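Local coordinates for protein putative sortase (Streptococcus pneumoniae, PDB 2W1J) that probably catalyses, as a class C sortase, the transpeptidation that joins pilin subunits covalently into the pilus fibre, at residues Asn37-Asp42 against Thr158-Leu163; Val69-Ile74 against Lys122-Leu127; His109-Ala114 against Thr173-Thr178; Glu143-Gln148 against Gly191-Tyr196; Asp150-Ile155 against His185-Arg190. All coordinates share one frame; numbering follows the deposited sequence.

Contact 1: Asn37-Asp42 against Thr158-Leu163; sequences NVVSGD and TNFDDL
Val-39 sets one methyl squarely over the ring of Phe-160: CG1 stands 3.7 Å from the ring centroid and only 6° off the ring normal, which meets the criterion for a CH-pi contact. The first torsion decides which branch does this. CG1 lies anti to the backbone N (chi1 165°) and projects over the ring centre, while CB sits above the root of the ring, 3.8 Å from Phe-160 CG. The other methyl, CG2, is turned off the ring and meets Leu-163 CB at 4.1 Å, dividing the valine between an aromatic and an aliphatic partner. Across the ring, the opposite face carries Thr-158 O, 3.7 Å above the plane of the Phe-160 ring and also centred, so the phenyl group is sandwiched between a methyl and a carbonyl oxygen. Its far atom, CZ, approaches the backbone obliquely, 3.7 Å from Asp-42 N. No direct hydrogen bond joins the segments; instead one water accepts from Asn-37 ND2 (2.9 Å) and donates to Leu-163 O (2.7 Å). An Asx turn, with Asp-161 N donating to Asn-159 OD1, shapes the chain around Phe-160. Asp-42 probably belongs to the lid known from pilus sortases, and its salt bridge to Arg-186 is consistent with that role. Segment 37-42 runs between helices 18-33 and 46-49, bonded through Ser-40 to Glu-97, whereas 158-163 connects strands 144-155 and 170-178 and rests Leu-163 on Leu-188 of strand 185-194.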
# COMPACT_ATOMS: atom_id res chain seq x y z
N ASN A 37 -12.85 -5.71 -7.99
CA ASN A 37 -12.24 -5.88 -6.67
C ASN A 37 -12.03 -7.36 -6.38
O ASN A 37 -12.74 -7.97 -5.57
CB ASN A 37 -13.13 -5.20 -5.61
CG ASN A 37 -12.50 -5.13 -4.23
OD1 ASN A 37 -13.23 -5.15 -3.23
ND2 ASN A 37 -11.18 -4.98 -4.16
N VAL A 38 -11.06 -7.93 -7.08
CA VAL A 38 -10.70 -9.33 -6.94
C VAL A 38 -9.20 -9.40 -6.73
O VAL A 38 -8.43 -8.90 -7.56
CB VAL A 38 -11.10 -10.14 -8.19
CG1 VAL A 38 -10.60 -11.57 -8.08
CG2 VAL A 38 -12.60 -10.10 -8.39
N VAL A 39 -8.78 -10.00 -5.62
CA VAL A 39 -7.38 -9.97 -5.28
C VAL A 39 -6.58 -10.83 -6.24
O VAL A 39 -6.91 -11.99 -6.49
CB VAL A 39 -7.12 -10.38 -3.82
CG1 VAL A 39 -5.64 -10.69 -3.60
CG2 VAL A 39 -7.57 -9.25 -2.90
N SER A 40 -5.54 -10.23 -6.80
CA SER A 40 -4.71 -10.88 -7.80
C SER A 40 -4.18 -12.23 -7.32
O SER A 40 -4.25 -13.22 -8.04
CB SER A 40 -3.56 -9.95 -8.20
OG SER A 40 -2.99 -9.35 -7.05
N GLY A 41 -3.67 -12.26 -6.10
CA GLY A 41 -3.12 -13.50 -5.54
C GLY A 41 -2.28 -13.24 -4.30
O GLY A 41 -2.11 -12.09 -3.88
N ASP A 42 -1.75 -14.30 -3.70
CA ASP A 42 -0.83 -14.17 -2.57
C ASP A 42 0.53 -13.73 -3.09
O ASP A 42 1.16 -14.46 -3.87
CB ASP A 42 -0.69 -15.52 -1.85
CG ASP A 42 0.39 -15.52 -0.77
OD1 ASP A 42 0.58 -14.48 -0.12
OD2 ASP A 42 1.00 -16.59 -0.56
N THR A 158 -4.25 -17.55 1.42
CA THR A 158 -5.16 -17.41 0.28
C THR A 158 -6.57 -16.95 0.67
O THR A 158 -7.49 -16.98 -0.16
CB THR A 158 -5.26 -18.71 -0.53
OG1 THR A 158 -5.59 -19.80 0.35
CG2 THR A 158 -3.94 -19.00 -1.22
N ASN A 159 -6.73 -16.55 1.92
CA ASN A 159 -7.99 -15.97 2.37
C ASN A 159 -7.94 -14.46 2.16
O ASN A 159 -7.22 -13.76 2.87
CB ASN A 159 -8.21 -16.28 3.86
CG ASN A 159 -9.40 -15.54 4.43
OD1 ASN A 159 -10.23 -15.00 3.69
ND2 ASN A 159 -9.50 -15.51 5.75
N PHE A 160 -8.68 -13.97 1.17
CA PHE A 160 -8.64 -12.55 0.82
C PHE A 160 -9.84 -11.76 1.33
O PHE A 160 -9.98 -10.57 1.02
CB PHE A 160 -8.54 -12.39 -0.70
CG PHE A 160 -7.39 -13.16 -1.31
CD1 PHE A 160 -6.15 -13.17 -0.71
CD2 PHE A 160 -7.56 -13.86 -2.49
CE1 PHE A 160 -5.09 -13.87 -1.26
CE2 PHE A 160 -6.51 -14.56 -3.06
CZ PHE A 160 -5.27 -14.56 -2.44
N ASP A 161 -10.70 -12.40 2.12
CA ASP A 161 -11.96 -11.77 2.54
C ASP A 161 -11.71 -10.41 3.22
O ASP A 161 -12.47 -9.46 3.02
CB ASP A 161 -12.71 -12.68 3.52
CG ASP A 161 -13.28 -13.93 2.86
OD1 ASP A 161 -13.23 -14.03 1.62
OD2 ASP A 161 -13.77 -14.81 3.61
N ASP A 162 -10.66 -10.33 4.02
CA ASP A 162 -10.40 -9.14 4.81
C ASP A 162 -9.66 -8.07 4.03
O ASP A 162 -9.29 -7.04 4.60
CB ASP A 162 -9.59 -9.50 6.05
CG ASP A 162 -10.25 -10.57 6.87
OD1 ASP A 162 -11.32 -10.29 7.45
OD2 ASP A 162 -9.72 -11.70 6.94
N LEU A 163 -9.40 -8.33 2.74
CA LEU A 163 -8.66 -7.42 1.88
C LEU A 163 -9.56 -6.69 0.89
O LEU A 163 -9.08 -5.89 0.09
CB LEU A 163 -7.59 -8.19 1.11
CG LEU A 163 -6.57 -8.91 1.99
CD1 LEU A 163 -5.55 -9.64 1.11
CD2 LEU A 163 -5.87 -7.95 2.93
O HOH W 1 -9.77 -4.06 -1.77

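Contact 2: Val69-Ile74 against Lys122-Leu127; sequences VEIPVI and KMFTDL
In the sortase beta-barrel, the end of strand 65-71 (Val-69, Ile-71) and Ile-74, just past a short 3-10 turn, pack against the loop between strands 108-113 and 135-139. Ile-74 carries CG1 between its backbone N and carbonyl carbon (chi1 53°), which sends CD1 to within 3.7 Å of Asp-126 O; the two side chains run antiparallel alongside each other, CB of Ile-74 lying 4.1 Å from CB of Asp-126. Deeper in, Ile-71 CD1 lies across Leu-127, 4.0 Å from its CD1. Leu-127 CD1 also covers one face of the Phe-124 ring near the rim, and Val-69 CG1 comes to the ring edge, 4.2 Å from Phe-124 CZ. Within the loop, a type II' turn from Lys-122 to Thr-125 is fixed by Lys-122 O, which accepts from both N and OG1 of Thr-125. At the outer end, one water donates to Ile-74 O (2.7 Å) and to Asp-126 OD2 (2.7 Å), while Lys-122 NZ bonds to Asp-75 O. The chemistry is therefore two-layered: hydrocarbon packing joins the segments inside, and a water supplies the polar link at the rim, where Asp-126 OD1 also bonds to a glycerol, probably from the crystallisation liquor.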
# COMPACT_ATOMS: atom_id res chain seq x y z
N VAL A 69 4.55 4.92 2.02
CA VAL A 69 3.84 4.64 3.26
C VAL A 69 4.77 4.93 4.43
O VAL A 69 5.87 4.37 4.53
CB VAL A 69 3.32 3.18 3.30
CG1 VAL A 69 4.43 2.16 3.10
CG2 VAL A 69 2.52 2.93 4.58
N GLU A 70 4.31 5.82 5.30
CA GLU A 70 5.10 6.33 6.41
C GLU A 70 4.46 5.86 7.72
O GLU A 70 3.27 6.11 7.95
CB GLU A 70 5.11 7.87 6.34
CG GLU A 70 5.96 8.51 7.43
CD GLU A 70 5.77 10.01 7.53
OE1 GLU A 70 4.90 10.57 6.82
OE2 GLU A 70 6.49 10.63 8.34
N ILE A 71 5.24 5.20 8.56
CA ILE A 71 4.73 4.70 9.82
C ILE A 71 5.68 5.18 10.91
O ILE A 71 6.64 4.49 11.28
CB ILE A 71 4.61 3.16 9.86
CG1 ILE A 71 4.08 2.60 8.53
CG2 ILE A 71 3.77 2.73 11.05
CD1 ILE A 71 4.14 1.09 8.43
N PRO A 72 5.47 6.41 11.39
CA PRO A 72 6.47 7.05 12.25
C PRO A 72 6.83 6.25 13.50
O PRO A 72 7.99 6.23 13.90
CB PRO A 72 5.81 8.38 12.61
CG PRO A 72 4.96 8.69 11.43
CD PRO A 72 4.42 7.36 10.99
N VAL A 73 5.87 5.57 14.11
CA VAL A 73 6.12 4.95 15.40
C VAL A 73 7.13 3.80 15.29
O VAL A 73 7.79 3.46 16.28
CB VAL A 73 4.80 4.53 16.08
CG1 VAL A 73 4.13 3.38 15.34
CG2 VAL A 73 5.00 4.21 17.55
N ILE A 74 7.27 3.20 14.11
CA ILE A 74 8.29 2.17 13.88
C ILE A 74 9.34 2.62 12.85
O ILE A 74 10.07 1.80 12.30
CB ILE A 74 7.68 0.82 13.47
CG1 ILE A 74 6.74 0.97 12.27
CG2 ILE A 74 6.96 0.18 14.66
CD1 ILE A 74 6.30 -0.37 11.68
N LYS A 122 14.71 -3.78 6.55
CA LYS A 122 13.69 -4.13 7.51
C LYS A 122 12.28 -4.19 6.92
O LYS A 122 11.46 -4.97 7.38
CB LYS A 122 13.74 -3.23 8.75
CG LYS A 122 13.46 -1.78 8.48
CD LYS A 122 13.70 -0.92 9.72
CE LYS A 122 13.00 0.42 9.56
NZ LYS A 122 13.24 1.29 10.75
N MET A 123 12.02 -3.41 5.87
CA MET A 123 10.70 -3.40 5.23
C MET A 123 9.59 -3.35 6.30
O MET A 123 9.57 -2.41 7.09
CB MET A 123 10.53 -4.57 4.26
CG MET A 123 11.59 -4.62 3.14
SD MET A 123 11.64 -3.10 2.17
CE MET A 123 12.65 -3.66 0.80
N PHE A 124 8.71 -4.34 6.33
CA PHE A 124 7.58 -4.36 7.29
C PHE A 124 7.84 -5.29 8.50
O PHE A 124 6.92 -5.72 9.18
CB PHE A 124 6.27 -4.79 6.61
CG PHE A 124 5.52 -3.67 5.90
CD1 PHE A 124 5.94 -2.34 5.91
CD2 PHE A 124 4.35 -3.98 5.23
CE1 PHE A 124 5.20 -1.36 5.24
CE2 PHE A 124 3.60 -3.02 4.58
CZ PHE A 124 4.02 -1.71 4.58
N THR A 125 9.10 -5.61 8.77
CA THR A 125 9.41 -6.52 9.88
C THR A 125 8.77 -6.08 11.19
O THR A 125 8.30 -6.93 11.97
CB THR A 125 10.93 -6.67 10.07
OG1 THR A 125 11.45 -7.34 8.92
CG2 THR A 125 11.25 -7.49 11.33
N ASP A 126 8.77 -4.78 11.47
CA ASP A 126 8.26 -4.29 12.74
C ASP A 126 6.75 -4.04 12.76
O ASP A 126 6.22 -3.45 13.70
CB ASP A 126 9.01 -3.02 13.18
CG ASP A 126 10.42 -3.32 13.68
OD1 ASP A 126 10.71 -4.46 14.11
OD2 ASP A 126 11.26 -2.39 13.62
N LEU A 127 6.04 -4.52 11.73
CA LEU A 127 4.58 -4.39 11.73
C LEU A 127 3.96 -5.04 12.97
O LEU A 127 2.91 -4.61 13.43
CB LEU A 127 3.99 -5.01 10.47
CG LEU A 127 3.00 -4.15 9.68
CD1 LEU A 127 3.55 -2.77 9.29
CD2 LEU A 127 2.53 -4.91 8.44
O HOH W 2 10.92 -0.66 11.59

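Contact 3: His109-Ala114 against Thr173-Thr178; sequences HAVITA and TLLTCT
His-109 and Thr-173 open a parallel strand pairing with a side-chain bond: His-109 NE2 and Thr-173 OG1 are 2.7 Å apart, the hydroxyl lying at the edge of the imidazole, near its plane. His-109 points its ring there with CG anti to the backbone N (chi1 -169°), and ND1, bonded to Leu-164 O, fixes the rotation from the other side. The tight part follows. Ile-112 sits at the centre, its N donating to Thr-173 O at 2.9 Å and its O accepting from Leu-175 N at 2.9 Å, and the paired CA atoms of Thr-113 and Leu-175 are 4.7 Å apart. On the face that bears Ile-112, its CB packs against Leu-174 CD2 at 4.1 Å. The last backbone bond runs from Ala-114 N to Leu-175 O (3.1 Å); beyond it the strands, 34° from parallel, diverge: CA atoms of Ala-114 and Thr-176 are 5.6 Å apart, and Cys-177 and Thr-178 make no contact with segment 109-114. At this looser end Thr-176 OG1 adds a side-chain bond, donating to Ala-114 O at 2.7 Å and also bonding to Thr-116 OG1. Residues 173-177 read as the Thr-Leu-x-Thr-Cys signature of sortases, in which the cysteine is the nucleophile, as Cys-177 probably is. Hydroxyl bonds at both ends of an interior backbone network would thus hold the strand that carries this cysteine in register.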
# COMPACT_ATOMS: atom_id res chain seq x y z
N HIS A 109 -10.59 0.43 -0.35
CA HIS A 109 -9.69 -0.39 0.47
C HIS A 109 -8.45 -0.74 -0.34
O HIS A 109 -8.49 -1.58 -1.25
CB HIS A 109 -10.37 -1.67 0.95
CG HIS A 109 -9.61 -2.42 2.01
ND1 HIS A 109 -10.12 -3.53 2.63
CD2 HIS A 109 -8.41 -2.18 2.59
CE1 HIS A 109 -9.25 -3.98 3.52
NE2 HIS A 109 -8.21 -3.17 3.52
N ALA A 110 -7.36 -0.04 -0.04
CA ALA A 110 -6.07 -0.28 -0.67
C ALA A 110 -5.24 -1.18 0.23
O ALA A 110 -5.25 -1.03 1.45
CB ALA A 110 -5.34 1.05 -0.88
N VAL A 111 -4.50 -2.10 -0.39
CA VAL A 111 -3.63 -3.01 0.36
C VAL A 111 -2.19 -2.81 -0.11
O VAL A 111 -1.91 -2.79 -1.31
CB VAL A 111 -4.08 -4.47 0.21
CG1 VAL A 111 -3.13 -5.40 0.97
CG2 VAL A 111 -5.51 -4.64 0.71
N ILE A 112 -1.31 -2.60 0.86
CA ILE A 112 0.10 -2.30 0.62
C ILE A 112 0.92 -3.40 1.30
O ILE A 112 0.71 -3.68 2.48
CB ILE A 112 0.49 -0.91 1.16
CG1 ILE A 112 -0.34 0.19 0.48
CG2 ILE A 112 2.00 -0.66 0.98
CD1 ILE A 112 -0.08 1.58 1.02
N THR A 113 1.82 -4.02 0.55
CA THR A 113 2.50 -5.26 0.91
C THR A 113 4.01 -5.05 1.05
O THR A 113 4.60 -4.35 0.23
CB THR A 113 2.33 -6.26 -0.24
OG1 THR A 113 0.96 -6.29 -0.65
CG2 THR A 113 2.81 -7.64 0.14
N ALA A 114 4.64 -5.68 2.04
CA ALA A 114 6.10 -5.68 2.10
C ALA A 114 6.60 -6.84 2.93
O ALA A 114 5.83 -7.45 3.69
CB ALA A 114 6.64 -4.34 2.63
N THR A 173 -4.95 -1.52 4.36
CA THR A 173 -4.34 -2.62 5.10
C THR A 173 -2.89 -2.78 4.68
O THR A 173 -2.56 -2.78 3.48
CB THR A 173 -5.12 -3.93 4.89
OG1 THR A 173 -6.43 -3.78 5.46
CG2 THR A 173 -4.42 -5.14 5.52
N LEU A 174 -2.03 -2.91 5.68
CA LEU A 174 -0.62 -3.23 5.51
C LEU A 174 -0.46 -4.73 5.73
O LEU A 174 -0.89 -5.27 6.76
CB LEU A 174 0.22 -2.41 6.50
CG LEU A 174 -0.12 -0.92 6.54
CD1 LEU A 174 0.76 -0.23 7.57
CD2 LEU A 174 0.07 -0.28 5.18
N LEU A 175 0.12 -5.39 4.73
CA LEU A 175 0.14 -6.84 4.64
C LEU A 175 1.58 -7.36 4.65
O LEU A 175 2.40 -6.90 3.86
CB LEU A 175 -0.53 -7.25 3.33
CG LEU A 175 -0.45 -8.71 2.86
CD1 LEU A 175 -1.16 -9.60 3.87
CD2 LEU A 175 -1.06 -8.88 1.48
N THR A 176 1.87 -8.33 5.52
CA THR A 176 3.18 -8.98 5.50
C THR A 176 3.04 -10.44 5.91
O THR A 176 1.94 -10.91 6.20
CB THR A 176 4.19 -8.21 6.37
OG1 THR A 176 5.52 -8.66 6.08
CG2 THR A 176 3.90 -8.37 7.86
N CYS A 177 4.15 -11.17 5.93
CA CYS A 177 4.12 -12.56 6.37
C CYS A 177 4.33 -12.66 7.88
O CYS A 177 4.95 -11.79 8.49
CB CYS A 177 5.19 -13.38 5.64
SG CYS A 177 4.86 -13.53 3.88
N THR A 178 3.82 -13.74 8.46
CA THR A 178 3.90 -13.93 9.90
C THR A 178 3.66 -15.42 10.19
O THR A 178 3.18 -16.14 9.32
CB THR A 178 2.86 -13.03 10.59
OG1 THR A 178 3.33 -12.61 11.88
CG2 THR A 178 1.50 -13.70 10.70

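Contact 4: Glu143-Gln148 against Gly191-Tyr196; sequences EVMAYQ and GHRIPY
Ala-146 and Ile-194 form the apolar centre, Ala-146 CB touching Ile-194 CG1 at 3.7 Å. Ile-194 places CG1 between its backbone N and carbonyl carbon (chi1 61°), over the alanine, while CG2 turns to Gln-148 CB at 3.8 Å. Tyr-196 extends this patch: its CB reaches Ala-146 CB, and its ring atom CE2 lies 3.9 Å from Val-144 CB. On the other face of the pair, the aliphatic part of Arg-193 crosses the Tyr-147 ring, with CD 4.0 Å from the ring centroid and 28° off the normal, a CH-pi contact over the face. Beyond CD the guanidinium, 38° from the plane of the tyrosine ring, is roofed on one side by Met-145 CG, 3.7 Å above the guanidinium plane of Arg-193. The polar edge begins there. One water accepts from Arg-193 NE (2.8 Å) and Ala-146 N and donates to Ile-194 O, tying both backbones to the arginine; a second links Arg-193 NH2 to Glu-143 OE2, which are 4.3 Å apart, too far for a salt bridge. Asp-170 forms a salt bridge with Arg-193 NH1 and a hydrogen bond with Tyr-147 OH. Backbone bonds in both directions pair Gln-148 with His-192. In the sheet, strand 135-139 flanks 144-155, strand 170-178 flanks 185-194, and this antiparallel pair runs between them.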
# COMPACT_ATOMS: atom_id res chain seq x y z
N GLU A 143 -1.55 14.47 -2.08
CA GLU A 143 -1.68 14.81 -0.66
C GLU A 143 -1.11 13.72 0.22
O GLU A 143 -0.63 12.69 -0.26
CB GLU A 143 -3.16 15.05 -0.31
CG GLU A 143 -4.02 13.80 -0.47
CD GLU A 143 -5.50 14.07 -0.29
OE1 GLU A 143 -5.86 14.99 0.49
OE2 GLU A 143 -6.31 13.40 -0.95
N VAL A 144 -1.17 13.96 1.53
CA VAL A 144 -0.86 12.94 2.52
C VAL A 144 -2.17 12.56 3.20
O VAL A 144 -2.94 13.43 3.62
CB VAL A 144 0.13 13.50 3.56
CG1 VAL A 144 0.48 12.42 4.58
CG2 VAL A 144 1.38 14.01 2.87
N MET A 145 -2.43 11.26 3.30
CA MET A 145 -3.65 10.75 3.94
C MET A 145 -3.29 10.04 5.23
O MET A 145 -2.40 9.19 5.25
CB MET A 145 -4.36 9.77 3.02
CG MET A 145 -4.70 10.37 1.66
SD MET A 145 -5.66 9.24 0.63
CE MET A 145 -4.53 7.87 0.45
N ALA A 146 -4.02 10.34 6.31
CA ALA A 146 -3.79 9.71 7.59
C ALA A 146 -4.76 8.56 7.84
O ALA A 146 -5.96 8.68 7.57
CB ALA A 146 -3.90 10.74 8.71
N TYR A 147 -4.22 7.49 8.41
CA TYR A 147 -4.99 6.31 8.80
C TYR A 147 -4.68 5.94 10.25
O TYR A 147 -3.56 6.17 10.72
CB TYR A 147 -4.68 5.13 7.86
CG TYR A 147 -5.28 5.33 6.49
CD1 TYR A 147 -4.65 6.12 5.53
CD2 TYR A 147 -6.53 4.80 6.19
CE1 TYR A 147 -5.25 6.35 4.29
CE2 TYR A 147 -7.14 5.03 4.96
CZ TYR A 147 -6.49 5.80 4.01
OH TYR A 147 -7.09 6.05 2.79
N GLN A 148 -5.66 5.35 10.93
CA GLN A 148 -5.49 4.93 12.31
C GLN A 148 -5.81 3.45 12.42
O GLN A 148 -6.88 3.00 12.02
CB GLN A 148 -6.40 5.76 13.21
CG GLN A 148 -6.33 5.39 14.68
CD GLN A 148 -7.28 6.25 15.49
OE1 GLN A 148 -7.37 7.46 15.29
NE2 GLN A 148 -8.03 5.63 16.39
N GLY A 191 -5.99 0.09 8.92
CA GLY A 191 -6.33 1.41 9.45
C GLY A 191 -7.52 2.01 8.72
O GLY A 191 -7.71 1.74 7.54
N HIS A 192 -8.31 2.81 9.44
CA HIS A 192 -9.35 3.62 8.81
C HIS A 192 -8.88 5.05 8.64
O HIS A 192 -8.08 5.55 9.43
CB HIS A 192 -10.70 3.57 9.56
CG HIS A 192 -10.63 4.05 10.97
ND1 HIS A 192 -10.54 5.38 11.34
CD2 HIS A 192 -10.66 3.35 12.13
CE1 HIS A 192 -10.51 5.47 12.66
NE2 HIS A 192 -10.58 4.25 13.16
N ARG A 193 -9.40 5.69 7.61
CA ARG A 193 -9.04 7.06 7.29
C ARG A 193 -9.47 7.98 8.43
O ARG A 193 -10.57 7.82 8.98
CB ARG A 193 -9.73 7.45 6.00
CG ARG A 193 -9.40 8.83 5.47
CD ARG A 193 -8.02 8.89 4.83
NE ARG A 193 -7.76 10.24 4.31
CZ ARG A 193 -8.21 10.67 3.14
NH1 ARG A 193 -8.90 9.86 2.33
NH2 ARG A 193 -7.94 11.91 2.74
N ILE A 194 -8.62 8.95 8.78
CA ILE A 194 -8.98 9.99 9.75
C ILE A 194 -8.62 11.36 9.18
O ILE A 194 -7.81 11.47 8.26
CB ILE A 194 -8.26 9.79 11.11
CG1 ILE A 194 -6.73 9.86 10.96
CG2 ILE A 194 -8.70 8.48 11.75
CD1 ILE A 194 -5.97 9.85 12.29
N PRO A 195 -9.20 12.42 9.74
CA PRO A 195 -8.88 13.74 9.18
C PRO A 195 -7.42 14.11 9.40
O PRO A 195 -6.79 13.69 10.38
CB PRO A 195 -9.80 14.68 9.96
CG PRO A 195 -10.96 13.83 10.33
CD PRO A 195 -10.36 12.47 10.64
N TYR A 196 -6.89 14.90 8.47
CA TYR A 196 -5.50 15.33 8.50
C TYR A 196 -5.43 16.69 7.85
O TYR A 196 -5.93 16.88 6.74
CB TYR A 196 -4.65 14.37 7.66
CG TYR A 196 -3.19 14.75 7.55
CD1 TYR A 196 -2.30 14.43 8.57
CD2 TYR A 196 -2.70 15.40 6.43
CE1 TYR A 196 -0.96 14.77 8.48
CE2 TYR A 196 -1.35 15.74 6.33
CZ TYR A 196 -0.49 15.42 7.36
OH TYR A 196 0.84 15.75 7.28
O HOH W 3 -8.71 13.13 0.25
O HOH W 4 -6.36 11.96 6.03

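Contact 5: Asp150-Ile155 against His185-Arg190; sequences DQVKVI and HRLLVR
A classic beta bulge marks one end of this antiparallel strand pair: Asp-150 and Gln-151 both face Arg-190. Arg-190 O receives Asp-150 N at 2.8 Å but Gln-151 N only weakly, at 3.4 Å. The bulge brings the carboxylate beside the guanidinium, with Asp-150 CG between its backbone N and carbonyl carbon (chi1 80°). Arg-190 then grips it side-on. NE donates to the syn lone pair of Asp-150 OD1 at 2.9 Å, in the guanidinium plane; NH2 reaches Asp-150 OD2, also 2.9 Å away, from 33° out of the carboxylate plane. Gln-151 stacks its amide on one guanidinium face, NE2 lying 3.7 Å above that plane of Arg-190 and the two groups 24° apart. Past the bulge, pairing is regular. Val-152 CG1 meets Leu-187 CD1 at 3.7 Å on one face, and Ile-155 CG2 meets Leu-188 CD1 at 4.1 Å on the other. Two charged ends lead elsewhere, Lys-153 to Asp-162 and Arg-186 to Asp-42; Arg-186 is probably the active-site arginine known from sortases. A classic bulge adds a residue to one strand and accentuates the twist of a sheet; here it lies in the sortase beta-barrel, at the point where Asp-150 and Arg-190 form their salt bridge.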
# COMPACT_ATOMS: atom_id res chain seq x y z
N ASP A 150 -7.14 0.07 13.38
CA ASP A 150 -8.30 -0.39 14.15
C ASP A 150 -8.45 -1.91 14.26
O ASP A 150 -9.28 -2.38 15.02
CB ASP A 150 -9.61 0.23 13.62
CG ASP A 150 -10.15 -0.47 12.37
OD1 ASP A 150 -9.38 -1.04 11.61
OD2 ASP A 150 -11.39 -0.46 12.14
N GLN A 151 -7.64 -2.67 13.52
CA GLN A 151 -7.78 -4.13 13.53
C GLN A 151 -6.47 -4.73 13.06
O GLN A 151 -5.94 -4.31 12.03
CB GLN A 151 -8.92 -4.59 12.62
CG GLN A 151 -9.08 -6.11 12.56
CD GLN A 151 -10.26 -6.52 11.70
OE1 GLN A 151 -11.40 -6.58 12.16
NE2 GLN A 151 -10.00 -6.82 10.43
N VAL A 152 -5.95 -5.68 13.82
CA VAL A 152 -4.77 -6.45 13.43
C VAL A 152 -5.19 -7.91 13.47
O VAL A 152 -5.77 -8.37 14.46
CB VAL A 152 -3.60 -6.21 14.39
CG1 VAL A 152 -2.41 -7.08 14.00
CG2 VAL A 152 -3.22 -4.72 14.39
N LYS A 153 -4.93 -8.65 12.40
CA LYS A 153 -5.33 -10.04 12.40
C LYS A 153 -4.39 -10.91 11.61
O LYS A 153 -3.61 -10.43 10.77
CB LYS A 153 -6.78 -10.22 11.97
CG LYS A 153 -7.02 -10.01 10.51
CD LYS A 153 -8.53 -10.09 10.19
CE LYS A 153 -9.09 -11.48 10.36
NZ LYS A 153 -10.56 -11.55 10.12
N VAL A 154 -4.46 -12.20 11.90
CA VAL A 154 -3.65 -13.19 11.21
C VAL A 154 -4.56 -14.07 10.34
O VAL A 154 -5.62 -14.51 10.80
CB VAL A 154 -2.85 -14.05 12.21
CG1 VAL A 154 -2.07 -15.13 11.49
CG2 VAL A 154 -1.93 -13.15 13.03
N ILE A 155 -4.17 -14.29 9.09
CA ILE A 155 -4.95 -15.09 8.15
C ILE A 155 -4.07 -16.14 7.48
O ILE A 155 -2.84 -16.03 7.48
CB ILE A 155 -5.57 -14.20 7.02
CG1 ILE A 155 -4.46 -13.51 6.22
CG2 ILE A 155 -6.56 -13.18 7.58
CD1 ILE A 155 -4.91 -12.93 4.86
N HIS A 185 1.67 -17.75 7.58
CA HIS A 185 0.44 -16.99 7.60
C HIS A 185 0.72 -15.56 7.17
O HIS A 185 1.85 -15.24 6.79
CB HIS A 185 -0.17 -17.05 9.00
CG HIS A 185 -0.64 -18.42 9.36
ND1 HIS A 185 0.21 -19.41 9.79
CD2 HIS A 185 -1.87 -18.99 9.27
CE1 HIS A 185 -0.47 -20.52 10.00
NE2 HIS A 185 -1.74 -20.30 9.68
N ARG A 186 -0.30 -14.72 7.21
CA ARG A 186 -0.13 -13.31 6.87
C ARG A 186 -0.68 -12.45 7.99
O ARG A 186 -1.68 -12.80 8.62
CB ARG A 186 -0.83 -12.95 5.55
CG ARG A 186 -0.48 -13.87 4.38
CD ARG A 186 0.96 -13.73 3.93
NE ARG A 186 1.30 -14.67 2.85
CZ ARG A 186 2.07 -15.74 2.98
NH1 ARG A 186 2.58 -16.08 4.15
NH2 ARG A 186 2.32 -16.50 1.91
N LEU A 187 0.02 -11.35 8.25
CA LEU A 187 -0.40 -10.35 9.23
C LEU A 187 -1.01 -9.18 8.48
O LEU A 187 -0.41 -8.66 7.52
CB LEU A 187 0.83 -9.86 10.01
CG LEU A 187 0.58 -8.80 11.08
CD1 LEU A 187 -0.21 -9.39 12.22
CD2 LEU A 187 1.90 -8.23 11.60
N LEU A 188 -2.20 -8.77 8.92
CA LEU A 188 -2.94 -7.67 8.33
C LEU A 188 -3.11 -6.58 9.37
O LEU A 188 -3.76 -6.82 10.40
CB LEU A 188 -4.35 -8.12 7.93
CG LEU A 188 -4.51 -9.19 6.87
CD1 LEU A 188 -5.96 -9.33 6.45
CD2 LEU A 188 -3.62 -8.96 5.69
N VAL A 189 -2.56 -5.41 9.10
CA VAL A 189 -2.74 -4.27 9.99
C VAL A 189 -3.63 -3.29 9.24
O VAL A 189 -3.19 -2.68 8.26
CB VAL A 189 -1.39 -3.64 10.36
CG1 VAL A 189 -1.60 -2.36 11.15
CG2 VAL A 189 -0.55 -4.64 11.17
N ARG A 190 -4.88 -3.17 9.67
CA ARG A 190 -5.86 -2.33 8.98
C ARG A 190 -6.01 -1.00 9.69
O ARG A 190 -6.21 -0.98 10.91
CB ARG A 190 -7.23 -3.02 8.93
CG ARG A 190 -8.24 -2.27 8.08
CD ARG A 190 -9.59 -2.96 8.13
NE ARG A 190 -10.25 -2.78 9.41
CZ ARG A 190 -11.42 -3.32 9.73
NH1 ARG A 190 -12.01 -4.17 8.90
NH2 ARG A 190 -11.97 -3.06 10.91

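Overall arrangement
Contacts 3, 4 and 5 lie in one mixed sheet, in which strands 108-113, 170-178, 185-194 and 144-155 are successive neighbours. Contacts 4 and 5 are two portions of the same strand pair, with centres 18 Å apart, and contact 5 falls within the chain span of contact 4. Contacts 3 and 5 have centres only 8 Å apart, because strand 185-194 also pairs with 170-178. Contact 2 joins strand 65-71 of the same sheet to a loop, Phe-124 touching Ala-114 and Leu-127 touching Val-189. Contact 1 sits about 22 Å from contact 2 between centres; its segments span contact 2 along the chain, and the Asp-42 to Arg-186 salt bridge probably fastens a lid beside the active-site strands.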